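Dihydrodipicolinate synthase family protein (Sinorhizobium meliloti, PDB 4DNH) is of unknown function but has a TIM-barrel fold and may be an enzyme related to the dihydrodipicolinate synthase family. Local coordinates at residues Pro57-Glu62 against Val341-Gln346; Ala66-Leu71 against Arg101-Glu106; Arg87-Gly92 against Phe322-Val327; Phe329-Tyr332 against Leu336-His339. All blocks are in the same frame, centred on the assembly; numbering follows the deposited sequence.

Interaction 1: residues Pro57-Glu62 against Val341-Gln346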
loop_
_atom_site.group_PDB
_atom_site.type_symbol
_atom_site.label_atom_id
_atom_site.label_comp_id
_atom_site.label_asym_id
_atom_site.label_seq_id
_atom_site.Cartn_x
_atom_site.Cartn_y
_atom_site.Cartn_z
ATOM N N PRO A 57 -11.021 16.272 -0.688
ATOM C CA PRO A 57 -11.683 14.984 -0.872
ATOM C C PRO A 57 -13.028 14.878 -0.141
ATOM O O PRO A 57 -13.294 15.632 0.797
ATOM C CB PRO A 57 -10.681 14.014 -0.261
ATOM C CG PRO A 57 -10.122 14.796 0.896
ATOM C CD PRO A 57 -10.096 16.238 0.461
ATOM N N ALA A 58 -13.864 13.952 -0.601
ATOM C CA ALA A 58 -15.118 13.611 0.055
ATOM C C ALA A 58 -15.172 12.108 0.034
ATOM O O ALA A 58 -15.087 11.503 -1.040
ATOM C CB ALA A 58 -16.288 14.191 -0.697
ATOM N N ILE A 59 -15.287 11.506 1.210
ATOM C CA ILE A 59 -15.081 10.068 1.352
ATOM C C ILE A 59 -16.394 9.336 1.603
ATOM O O ILE A 59 -17.272 9.819 2.319
ATOM C CB ILE A 59 -14.061 9.772 2.481
ATOM C CG1 ILE A 59 -12.684 10.350 2.109
ATOM C CG2 ILE A 59 -13.963 8.275 2.770
ATOM C CD1 ILE A 59 -11.697 10.448 3.256
ATOM N N ASP A 60 -16.536 8.172 0.990
ATOM C CA ASP A 60 -17.633 7.294 1.316
ATOM C C ASP A 60 -17.165 6.375 2.442
ATOM O O ASP A 60 -16.497 5.382 2.196
ATOM C CB ASP A 60 -18.022 6.495 0.075
ATOM C CG ASP A 60 -19.168 5.548 0.326
ATOM O OD1 ASP A 60 -19.596 5.405 1.490
ATOM O OD2 ASP A 60 -19.649 4.934 -0.640
ATOM N N TRP A 61 -17.497 6.707 3.681
ATOM C CA TRP A 61 -17.068 5.891 4.838
ATOM C C TRP A 61 -17.527 4.455 4.825
ATOM O O TRP A 61 -16.747 3.547 5.098
ATOM C CB TRP A 61 -17.470 6.574 6.124
ATOM C CG TRP A 61 -16.858 7.945 6.192
ATOM C CD1 TRP A 61 -17.496 9.170 6.050
ATOM C CD2 TRP A 61 -15.437 8.268 6.367
ATOM N NE1 TRP A 61 -16.599 10.203 6.170
ATOM C CE2 TRP A 61 -15.344 9.727 6.347
ATOM C CE3 TRP A 61 -14.279 7.519 6.559
ATOM C CZ2 TRP A 61 -14.141 10.386 6.497
ATOM C CZ3 TRP A 61 -13.069 8.194 6.713
ATOM C CH2 TRP A 61 -13.001 9.599 6.673
ATOM N N GLU A 62 -18.797 4.237 4.500
ATOM C CA GLU A 62 -19.378 2.909 4.482
ATOM C C GLU A 62 -18.615 2.029 3.499
ATOM O O GLU A 62 -18.150 0.943 3.854
ATOM C CB GLU A 62 -20.871 2.993 4.136
ATOM C CG GLU A 62 -21.645 1.698 4.344
ATOM C CD GLU A 62 -21.878 0.892 3.063
ATOM O OE1 GLU A 62 -21.191 1.118 2.041
ATOM O OE2 GLU A 62 -22.771 0.007 3.080
ATOM N N VAL A 341 -14.576 6.882 -9.261
ATOM C CA VAL A 341 -14.298 8.277 -8.910
ATOM C C VAL A 341 -13.331 8.182 -7.754
ATOM O O VAL A 341 -13.535 7.380 -6.843
ATOM C CB VAL A 341 -15.583 9.053 -8.518
ATOM C CG1 VAL A 341 -15.266 10.438 -7.970
ATOM C CG2 VAL A 341 -16.514 9.173 -9.713
HETATM N N MSE A 342 -12.240 8.936 -7.816
HETATM C CA MSE A 342 -11.210 8.845 -6.771
HETATM C C MSE A 342 -10.953 10.171 -6.115
HETATM O O MSE A 342 -11.139 11.241 -6.726
HETATM C CB MSE A 342 -9.905 8.383 -7.386
HETATM C CG MSE A 342 -9.977 6.976 -7.984
HETATM SE SE MSE A 342 -8.161 6.419 -8.585
HETATM C CE MSE A 342 -8.798 4.979 -9.747
ATOM N N ILE A 343 -10.505 10.126 -4.862
ATOM C CA ILE A 343 -9.894 11.298 -4.232
ATOM C C ILE A 343 -8.892 11.899 -5.221
ATOM O O ILE A 343 -8.221 11.169 -5.956
ATOM C CB ILE A 343 -9.119 10.900 -2.976
ATOM C CG1 ILE A 343 -10.066 10.628 -1.824
ATOM C CG2 ILE A 343 -8.149 12.004 -2.578
ATOM C CD1 ILE A 343 -9.343 10.010 -0.651
ATOM N N GLY A 344 -8.797 13.221 -5.239
ATOM C CA GLY A 344 -7.859 13.903 -6.112
ATOM C C GLY A 344 -8.235 13.825 -7.577
ATOM O O GLY A 344 -7.546 14.404 -8.411
ATOM N N GLY A 345 -9.313 13.111 -7.917
ATOM C CA GLY A 345 -9.753 13.047 -9.316
ATOM C C GLY A 345 -8.842 12.176 -10.160
ATOM O O GLY A 345 -8.742 12.313 -11.375
ATOM N N GLN A 346 -8.199 11.230 -9.510
ATOM C CA GLN A 346 -7.208 10.409 -10.169
ATOM C C GLN A 346 -7.711 9.237 -11.023
ATOM O O GLN A 346 -6.883 8.481 -11.563
ATOM C CB GLN A 346 -6.178 9.963 -9.138
ATOM C CG GLN A 346 -5.285 11.121 -8.747
ATOM C CD GLN A 346 -4.401 10.810 -7.578
ATOM O OE1 GLN A 346 -4.124 11.682 -6.756
ATOM N NE2 GLN A 346 -3.943 9.572 -7.490
#
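Pro-57 and Ile-343 meet as a ring corner set against a forked side chain. The CB of Pro-57 lies 3.8 Å from CG1 of Ile-343 and 4.0 Å from its CG2, so the proline carbon is shared by both branches rather than resting on one. This follows from the first torsion of Ile-343, which places CG1 beside the backbone N and CG2 anti to it (chi1 -77°). The CG1 branch then runs on extended, and its CD1 comes within 4.3 Å of CG1 of Ile-59, a looser apolar contact. Ile-59 is itself divided: while CG1 turns to Ile-343, its CG2 lies 3.8 Å above one face of the Trp-61 ring, offset toward the rim. Apolar groups thus follow one another from Ile-343 through Ile-59 to the indole, and no hydrogen bond joins the two segments.

The backbone is consistent with this placement of Ile-343. It occupies the second position of a tight turn closed by Gly-345 N to Met-342 O at 2.9 Å, and Gly-344 in the third position has a positive phi (70°), which fits a type II beta turn. Ile-343 O accepts a hydrogen bond from Gln-86 NE2. On the other segment, Asp-60 takes the N-cap position of helix 61-73, with OD1 making a weak bond to Arg-63 N. Glu-95 of helix 93-108 also touches Pro-57 and Ile-59. The arrangement belongs to a TIM barrel: the connection from strand 37-40 to helix 61-73 packs against a turn from the chain that follows the eighth strand.

Interaction 2: residues Ala66-Leu71 against Arg101-Glu106; sequences AFRHRL and RRSLAE
A histidine-carboxylate hydrogen bond between His-69 and Glu-106 joins the two helices, and its geometry at the acid is uncommon. NE2 of His-69 donates to OE1 of Glu-106 over 2.7 Å with an N-H...O angle of 148°. The oxygen lies at the edge of the imidazole, almost in its plane, yet NE2 comes to the anti side of OE1, 32° out of the carboxylate plane. The two planes stand 75° apart, so the carboxylate stands across the ring rather than flat beside it. The bend of Glu-106 at chi2 folds its chain back, leaving CG 3.7 Å from NE2. At the other ring nitrogen, ND1 of His-69 is hydrogen-bonded to Arg-110 NH1, which would fix the ring's rotation.

Farther along, Arg-68 CD packs 3.7 Å from OG of Ser-103. The two polar ends are not bonded to each other but meet at one acceptor: Arg-68 NE forms a salt bridge with Glu-80 OE2, and Ser-103 OG is hydrogen-bonded to that same oxygen. Helices 61-73 and 93-108 are successive in the eight-stranded beta-alpha barrel, connected through strand 77-80, which Glu-80 ends; Ser-103 also touches Ile-115 of the next strand, 115-119.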
loop_
_atom_site.group_PDB
_atom_site.type_symbol
_atom_site.label_atom_id
_atom_site.label_comp_id
_atom_site.label_asym_id
_atom_site.label_seq_id
_atom_site.Cartn_x
_atom_site.Cartn_y
_atom_site.Cartn_z
ATOM N N ALA A 66 -16.121 -0.958 4.574
ATOM C CA ALA A 66 -16.476 -2.290 4.068
ATOM C C ALA A 66 -15.258 -2.992 3.479
ATOM O O ALA A 66 -15.124 -4.204 3.586
ATOM C CB ALA A 66 -17.596 -2.227 3.050
ATOM N N PHE A 67 -14.354 -2.229 2.880
ATOM C CA PHE A 67 -13.154 -2.839 2.303
ATOM C C PHE A 67 -12.119 -3.291 3.352
ATOM O O PHE A 67 -11.465 -4.300 3.167
ATOM C CB PHE A 67 -12.533 -1.926 1.250
ATOM C CG PHE A 67 -11.407 -2.556 0.517
ATOM C CD1 PHE A 67 -11.653 -3.489 -0.491
ATOM C CD2 PHE A 67 -10.086 -2.231 0.837
ATOM C CE1 PHE A 67 -10.607 -4.091 -1.174
ATOM C CE2 PHE A 67 -9.043 -2.829 0.156
ATOM C CZ PHE A 67 -9.303 -3.762 -0.848
ATOM N N ARG A 68 -11.960 -2.550 4.441
ATOM C CA ARG A 68 -11.216 -3.071 5.585
ATOM C C ARG A 68 -11.758 -4.422 6.094
ATOM O O ARG A 68 -10.977 -5.329 6.404
ATOM C CB ARG A 68 -11.180 -2.048 6.711
ATOM C CG ARG A 68 -10.142 -0.956 6.506
ATOM C CD ARG A 68 -10.692 0.219 5.714
ATOM N NE ARG A 68 -9.611 1.079 5.221
ATOM C CZ ARG A 68 -9.474 1.513 3.966
ATOM N NH1 ARG A 68 -10.378 1.184 3.036
ATOM N NH2 ARG A 68 -8.420 2.279 3.645
ATOM N N HIS A 69 -13.083 -4.573 6.158
ATOM C CA HIS A 69 -13.679 -5.840 6.614
ATOM C C HIS A 69 -13.407 -6.973 5.669
ATOM O O HIS A 69 -13.145 -8.114 6.105
ATOM C CB HIS A 69 -15.183 -5.709 6.885
ATOM C CG HIS A 69 -15.511 -4.893 8.112
ATOM N ND1 HIS A 69 -15.415 -5.390 9.365
ATOM C CD2 HIS A 69 -15.937 -3.571 8.247
ATOM C CE1 HIS A 69 -15.769 -4.441 10.255
ATOM N NE2 HIS A 69 -16.087 -3.326 9.569
ATOM N N ARG A 70 -13.450 -6.678 4.373
ATOM C CA ARG A 70 -13.064 -7.643 3.342
ATOM C C ARG A 70 -11.637 -8.136 3.578
ATOM O O ARG A 70 -11.362 -9.346 3.457
ATOM C CB ARG A 70 -13.176 -7.018 1.945
ATOM C CG ARG A 70 -13.031 -7.981 0.777
ATOM C CD ARG A 70 -13.084 -7.198 -0.529
ATOM N NE ARG A 70 -12.390 -7.816 -1.669
ATOM C CZ ARG A 70 -12.894 -8.797 -2.421
ATOM N NH1 ARG A 70 -14.103 -9.308 -2.141
ATOM N NH2 ARG A 70 -12.185 -9.278 -3.444
ATOM N N LEU A 71 -10.738 -7.212 3.928
ATOM C CA LEU A 71 -9.335 -7.585 4.157
ATOM C C LEU A 71 -9.206 -8.413 5.420
ATOM O O LEU A 71 -8.571 -9.457 5.415
ATOM C CB LEU A 71 -8.379 -6.377 4.194
ATOM C CG LEU A 71 -8.144 -5.565 2.919
ATOM C CD1 LEU A 71 -7.260 -4.357 3.227
ATOM C CD2 LEU A 71 -7.534 -6.389 1.797
ATOM N N ARG A 101 -9.286 6.899 12.939
ATOM C CA ARG A 101 -10.277 6.818 14.020
ATOM C C ARG A 101 -11.421 5.823 13.733
ATOM O O ARG A 101 -11.696 4.948 14.553
ATOM C CB ARG A 101 -10.822 8.214 14.327
ATOM C CG ARG A 101 -11.794 8.283 15.489
ATOM C CD ARG A 101 -12.647 9.537 15.394
ATOM N NE ARG A 101 -13.990 9.255 15.890
ATOM C CZ ARG A 101 -15.101 9.224 15.155
ATOM N NH1 ARG A 101 -15.075 9.496 13.857
ATOM N NH2 ARG A 101 -16.255 8.939 15.737
ATOM N N ARG A 102 -12.073 5.947 12.578
ATOM C CA ARG A 102 -13.131 4.996 12.184
ATOM C C ARG A 102 -12.625 3.553 12.083
ATOM O O ARG A 102 -13.249 2.644 12.629
ATOM C CB ARG A 102 -13.755 5.373 10.848
ATOM C CG ARG A 102 -14.036 6.841 10.684
ATOM C CD ARG A 102 -15.453 7.161 11.034
ATOM N NE ARG A 102 -15.847 8.444 10.464
ATOM C CZ ARG A 102 -17.038 8.681 9.925
ATOM N NH1 ARG A 102 -17.946 7.706 9.851
ATOM N NH2 ARG A 102 -17.308 9.889 9.447
ATOM N N SER A 103 -11.504 3.342 11.387
ATOM C CA SER A 103 -10.943 1.994 11.217
ATOM C C SER A 103 -10.561 1.293 12.530
ATOM O O SER A 103 -10.868 0.111 12.710
ATOM C CB SER A 103 -9.759 2.007 10.262
ATOM O OG SER A 103 -10.221 2.056 8.931
ATOM N N LEU A 104 -9.911 2.020 13.439
ATOM C CA LEU A 104 -9.620 1.487 14.769
ATOM C C LEU A 104 -10.900 1.041 15.454
ATOM O O LEU A 104 -10.955 -0.059 16.014
ATOM C CB LEU A 104 -8.812 2.482 15.622
ATOM C CG LEU A 104 -7.361 2.647 15.113
ATOM C CD1 LEU A 104 -6.651 3.820 15.764
ATOM C CD2 LEU A 104 -6.540 1.369 15.285
ATOM N N ALA A 105 -11.945 1.868 15.360
ATOM C CA ALA A 105 -13.236 1.540 15.967
ATOM C C ALA A 105 -13.843 0.307 15.319
ATOM O O ALA A 105 -14.411 -0.518 16.015
ATOM C CB ALA A 105 -14.195 2.716 15.908
ATOM N N GLU A 106 -13.710 0.159 14.001
ATOM C CA GLU A 106 -14.205 -1.059 13.347
ATOM C C GLU A 106 -13.434 -2.265 13.859
ATOM O O GLU A 106 -14.039 -3.272 14.218
ATOM C CB GLU A 106 -14.107 -0.995 11.816
ATOM C CG GLU A 106 -15.102 -0.076 11.126
ATOM C CD GLU A 106 -16.551 -0.368 11.462
ATOM O OE1 GLU A 106 -16.958 -1.548 11.451
ATOM O OE2 GLU A 106 -17.287 0.594 11.736
#

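Interaction 3: residues Arg87-Gly92 against Phe322-Val327; sequences RGMGLG and FYKTGV
The backbones stay well apart, Met-89 and Phe-322 being nearest at 10.2 Å between CA atoms, so the gap between a loop and the start of helix 323-333 is bridged by long side chains from both sides, chiefly selenomethionine Met-89 and Lys-324. Met-89 leaves its backbone with CG anti to N (chi1 -151°). The first two torsions carry SE to Lys-324, and the bend at chi3 (116°) turns the terminal CE toward Phe-322, still beside the amine. CE reaches CE1 of Phe-322 at 3.8 Å, the two side chains crossing at about a right angle. SE lies 3.3 Å from Lys-324 NZ, a proximity of amine and selenium rather than a hydrogen bond. Met-89 is poorly ordered, which makes these positions approximate.

Lys-324 has a firmer polar partner in Arg-321 O, to which NZ is hydrogen-bonded. A water adds a thinner link between the segments, 3.0 Å from Arg-87 O but only weakly bonded to Lys-324 NZ at 3.3 Å. Beyond its backbone, Arg-87 turns away, its NE in a salt bridge with Asp-122 OD2. The loop lies between strand 77-80 and helix 93-108, hence at the carboxy-terminal end of the barrel strands, where TIM-barrel enzymes carry their active sites.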
loop_
_atom_site.group_PDB
_atom_site.type_symbol
_atom_site.label_atom_id
_atom_site.label_comp_id
_atom_site.label_asym_id
_atom_site.label_seq_id
_atom_site.Cartn_x
_atom_site.Cartn_y
_atom_site.Cartn_z
ATOM N N ARG A 87 -2.469 9.212 0.868
ATOM C CA ARG A 87 -1.836 10.056 1.879
ATOM C C ARG A 87 -0.800 10.987 1.237
ATOM O O ARG A 87 0.014 10.550 0.410
ATOM C CB ARG A 87 -1.154 9.163 2.923
ATOM C CG ARG A 87 -0.679 9.888 4.180
ATOM C CD ARG A 87 -1.842 10.160 5.126
ATOM N NE ARG A 87 -1.379 10.668 6.405
ATOM C CZ ARG A 87 -1.197 9.934 7.500
ATOM N NH1 ARG A 87 -0.752 10.523 8.601
ATOM N NH2 ARG A 87 -1.454 8.619 7.508
ATOM N N GLY A 88 -0.834 12.266 1.605
ATOM C CA GLY A 88 0.109 13.257 1.041
ATOM C C GLY A 88 -0.133 13.668 -0.414
ATOM O O GLY A 88 0.493 14.608 -0.899
HETATM N N MSE A 89 -1.047 12.974 -1.100
HETATM C CA MSE A 89 -1.312 13.164 -2.527
HETATM C C MSE A 89 -2.815 13.081 -2.768
HETATM O O MSE A 89 -3.301 12.314 -3.621
HETATM C CB MSE A 89 -0.501 12.117 -3.307
HETATM C CG MSE A 89 -0.124 12.610 -4.714
HETATM SE SE MSE A 89 0.591 11.142 -5.844
HETATM C CE MSE A 89 -0.751 11.030 -7.286
ATOM N N GLY A 90 -3.565 13.877 -2.008
ATOM C CA GLY A 90 -5.024 13.860 -2.060
ATOM C C GLY A 90 -5.722 13.690 -0.713
ATOM O O GLY A 90 -6.808 14.242 -0.490
ATOM N N LEU A 91 -5.124 12.913 0.186
ATOM C CA LEU A 91 -5.723 12.670 1.488
ATOM C C LEU A 91 -4.999 13.479 2.550
ATOM O O LEU A 91 -3.917 13.115 2.968
ATOM C CB LEU A 91 -5.692 11.176 1.820
ATOM C CG LEU A 91 -6.498 10.780 3.066
ATOM C CD1 LEU A 91 -7.968 10.708 2.724
ATOM C CD2 LEU A 91 -6.047 9.460 3.665
ATOM N N GLY A 92 -5.578 14.596 2.972
ATOM C CA GLY A 92 -4.941 15.417 3.998
ATOM C C GLY A 92 -4.901 14.710 5.350
ATOM O O GLY A 92 -5.513 13.640 5.543
ATOM N N PHE A 322 0.960 6.655 -9.815
ATOM C CA PHE A 322 -0.440 6.553 -10.237
ATOM C C PHE A 322 -0.968 5.141 -10.119
ATOM O O PHE A 322 -2.073 4.853 -10.571
ATOM C CB PHE A 322 -0.643 7.088 -11.666
ATOM C CG PHE A 322 -0.331 8.563 -11.816
ATOM C CD1 PHE A 322 -0.880 9.499 -10.943
ATOM C CD2 PHE A 322 0.517 9.009 -12.824
ATOM C CE1 PHE A 322 -0.585 10.854 -11.069
ATOM C CE2 PHE A 322 0.819 10.363 -12.946
ATOM C CZ PHE A 322 0.269 11.286 -12.064
ATOM N N TYR A 323 -0.198 4.263 -9.490
ATOM C CA TYR A 323 -0.662 2.902 -9.237
ATOM C C TYR A 323 -2.026 2.839 -8.567
ATOM O O TYR A 323 -2.786 1.903 -8.805
ATOM C CB TYR A 323 0.350 2.119 -8.406
ATOM C CG TYR A 323 0.407 2.476 -6.942
ATOM C CD1 TYR A 323 1.278 3.458 -6.481
ATOM C CD2 TYR A 323 -0.366 1.790 -6.003
ATOM C CE1 TYR A 323 1.350 3.769 -5.124
ATOM C CE2 TYR A 323 -0.295 2.092 -4.656
ATOM C CZ TYR A 323 0.554 3.088 -4.231
ATOM O OH TYR A 323 0.634 3.400 -2.909
ATOM N N LYS A 324 -2.350 3.837 -7.751
ATOM C CA LYS A 324 -3.576 3.782 -6.970
ATOM C C LYS A 324 -4.788 3.734 -7.879
ATOM O O LYS A 324 -5.828 3.152 -7.539
ATOM C CB LYS A 324 -3.654 4.953 -6.006
ATOM C CG LYS A 324 -2.413 5.086 -5.139
ATOM C CD LYS A 324 -2.076 6.544 -5.003
ATOM C CE LYS A 324 -0.679 6.753 -4.501
ATOM N NZ LYS A 324 -0.187 7.954 -5.204
ATOM N N THR A 325 -4.626 4.323 -9.054
ATOM C CA THR A 325 -5.641 4.261 -10.066
ATOM C C THR A 325 -5.968 2.833 -10.507
ATOM O O THR A 325 -7.146 2.470 -10.588
ATOM C CB THR A 325 -5.246 5.157 -11.236
ATOM O OG1 THR A 325 -4.945 6.451 -10.700
ATOM C CG2 THR A 325 -6.370 5.250 -12.275
ATOM N N GLY A 326 -4.939 2.021 -10.756
ATOM C CA GLY A 326 -5.136 0.624 -11.131
ATOM C C GLY A 326 -5.744 -0.185 -9.990
ATOM O O GLY A 326 -6.515 -1.130 -10.201
ATOM N N VAL A 327 -5.401 0.185 -8.764
ATOM C CA VAL A 327 -5.920 -0.532 -7.603
ATOM C C VAL A 327 -7.441 -0.315 -7.463
ATOM O O VAL A 327 -8.215 -1.270 -7.378
ATOM C CB VAL A 327 -5.139 -0.112 -6.339
ATOM C CG1 VAL A 327 -5.878 -0.519 -5.077
ATOM C CG2 VAL A 327 -3.739 -0.734 -6.379
HETATM O O HOH W 1 0.020 8.837 -2.037
#

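Interaction 4: residues Phe329-Tyr332 against Leu336-His339; sequences FLAY and LQDH
The Tyr-332 ring is met along one side by backbone carbonyls of the returning chain. Asp-338 O lies at its edge, near the ring plane and 3.8 Å from CE1. His-339 O approaches obliquely, 3.3 Å from CD1. The side chain reaches them because CG of Tyr-332 stands anti to its backbone N, while Arg-380 and Val-381 of helix 371-384 also touch this residue. The second flat group is the Gln-337 amide. Its NE2 donates to His-339 O at 3.2 Å; that oxygen lies close to the amide plane, but the donor sits above the carbonyl plane, 39° out of it, away from a lone pair. With chi1 at 57°, CG of Gln-337 is wedged between N and the carbonyl carbon and comes 4.2 Å from CA of Tyr-332.

Leu-336 N donates to Ala-331 O over 3.0 Å and nearly straight (168°). This bond spans five residues, the six-to-one pattern found in Schellman motifs, and it turns the chain back at the end of helix 323-333. Next to this bond, CD1 of Leu-336 packs 4.1 Å from CB of Ala-331. That leucine also touches Arg-70 of helix 61-73. On the helix 371-384 side, Arg-377 NH1 is hydrogen-bonded to the carbonyl O atoms of both Tyr-332 and Gln-337, and its NH2 makes a salt bridge with Asp-338 OD1.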
loop_
_atom_site.group_PDB
_atom_site.type_symbol
_atom_site.label_atom_id
_atom_site.label_comp_id
_atom_site.label_asym_id
_atom_site.label_seq_id
_atom_site.Cartn_x
_atom_site.Cartn_y
_atom_site.Cartn_z
ATOM N N PHE A 329 -9.406 0.934 -9.793
ATOM C CA PHE A 329 -10.085 0.380 -10.970
ATOM C C PHE A 329 -10.377 -1.105 -10.788
ATOM O O PHE A 329 -11.437 -1.591 -11.171
ATOM C CB PHE A 329 -9.277 0.596 -12.244
ATOM C CG PHE A 329 -10.014 0.200 -13.496
ATOM C CD1 PHE A 329 -11.121 0.920 -13.932
ATOM C CD2 PHE A 329 -9.599 -0.884 -14.245
ATOM C CE1 PHE A 329 -11.791 0.577 -15.086
ATOM C CE2 PHE A 329 -10.267 -1.238 -15.404
ATOM C CZ PHE A 329 -11.367 -0.504 -15.824
ATOM N N LEU A 330 -9.436 -1.830 -10.200
ATOM C CA LEU A 330 -9.656 -3.233 -9.982
ATOM C C LEU A 330 -10.754 -3.461 -8.918
ATOM O O LEU A 330 -11.624 -4.310 -9.109
ATOM C CB LEU A 330 -8.346 -3.966 -9.685
ATOM C CG LEU A 330 -8.465 -5.496 -9.826
ATOM C CD1 LEU A 330 -9.176 -5.918 -11.113
ATOM C CD2 LEU A 330 -7.130 -6.222 -9.637
ATOM N N ALA A 331 -10.743 -2.686 -7.831
ATOM C CA ALA A 331 -11.864 -2.714 -6.889
ATOM C C ALA A 331 -13.210 -2.518 -7.593
ATOM O O ALA A 331 -14.170 -3.221 -7.281
ATOM C CB ALA A 331 -11.686 -1.687 -5.784
ATOM N N TYR A 332 -13.269 -1.565 -8.527
ATOM C CA TYR A 332 -14.485 -1.256 -9.303
ATOM C C TYR A 332 -14.915 -2.423 -10.167
ATOM O O TYR A 332 -16.103 -2.734 -10.252
ATOM C CB TYR A 332 -14.272 -0.019 -10.182
ATOM C CG TYR A 332 -15.355 0.232 -11.220
ATOM C CD1 TYR A 332 -16.631 0.665 -10.840
ATOM C CD2 TYR A 332 -15.100 0.053 -12.584
ATOM C CE1 TYR A 332 -17.624 0.904 -11.780
ATOM C CE2 TYR A 332 -16.079 0.289 -13.532
ATOM C CZ TYR A 332 -17.340 0.721 -13.124
ATOM O OH TYR A 332 -18.325 0.952 -14.063
ATOM N N LEU A 336 -16.555 -3.793 -5.578
ATOM C CA LEU A 336 -16.363 -3.403 -4.192
ATOM C C LEU A 336 -16.804 -1.967 -4.030
ATOM O O LEU A 336 -17.013 -1.486 -2.911
ATOM C CB LEU A 336 -14.903 -3.576 -3.787
ATOM C CG LEU A 336 -14.314 -4.961 -4.127
ATOM C CD1 LEU A 336 -12.856 -5.034 -3.711
ATOM C CD2 LEU A 336 -15.127 -6.100 -3.507
ATOM N N GLN A 337 -16.953 -1.292 -5.167
ATOM C CA GLN A 337 -17.552 0.023 -5.237
ATOM C C GLN A 337 -18.271 0.131 -6.569
ATOM O O GLN A 337 -18.041 -0.686 -7.462
ATOM C CB GLN A 337 -16.511 1.129 -5.044
ATOM C CG GLN A 337 -15.323 1.150 -5.994
ATOM C CD GLN A 337 -14.279 2.166 -5.552
ATOM O OE1 GLN A 337 -13.554 1.934 -4.570
ATOM N NE2 GLN A 337 -14.219 3.309 -6.239
ATOM N N ASP A 338 -19.155 1.115 -6.695
ATOM C CA ASP A 338 -20.084 1.196 -7.829
ATOM C C ASP A 338 -19.714 2.257 -8.842
ATOM O O ASP A 338 -20.433 2.467 -9.807
ATOM C CB ASP A 338 -21.488 1.492 -7.324
ATOM C CG ASP A 338 -22.046 0.366 -6.500
ATOM O OD1 ASP A 338 -21.638 -0.805 -6.731
ATOM O OD2 ASP A 338 -22.891 0.661 -5.623
ATOM N N HIS A 339 -18.596 2.929 -8.616
ATOM C CA HIS A 339 -18.168 3.986 -9.489
ATOM C C HIS A 339 -16.682 3.931 -9.589
ATOM O O HIS A 339 -16.021 3.193 -8.857
ATOM C CB HIS A 339 -18.564 5.316 -8.878
ATOM C CG HIS A 339 -17.994 5.524 -7.504
ATOM N ND1 HIS A 339 -16.730 5.979 -7.300
ATOM C CD2 HIS A 339 -18.519 5.263 -6.262
ATOM C CE1 HIS A 339 -16.490 6.047 -5.989
ATOM N NE2 HIS A 339 -17.578 5.604 -5.349
#

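From the N terminus, residues 57-62 open the longest loop, closed only at 341-346 by interaction 1; the other three contacts are nested inside it. Interaction 2 closes first, joining the first two barrel helices, 61-73 and 93-108. Interaction 3 opens within that loop, at 87-92, and closes at 322-327, so the two cross. Interaction 4 follows in series, a short return at the end of helix 323-333. Direct touches knit them: Trp-61 with Arg-102 between 1 and 2, Gln-346 with Thr-325 between 1 and 3, Phe-67 with Leu-336 between 2 and 4. Interactions 1 and 3 tie the loops before helices 61-73 and 93-108 to the chain beyond the last strand, while 2 and 4 act locally.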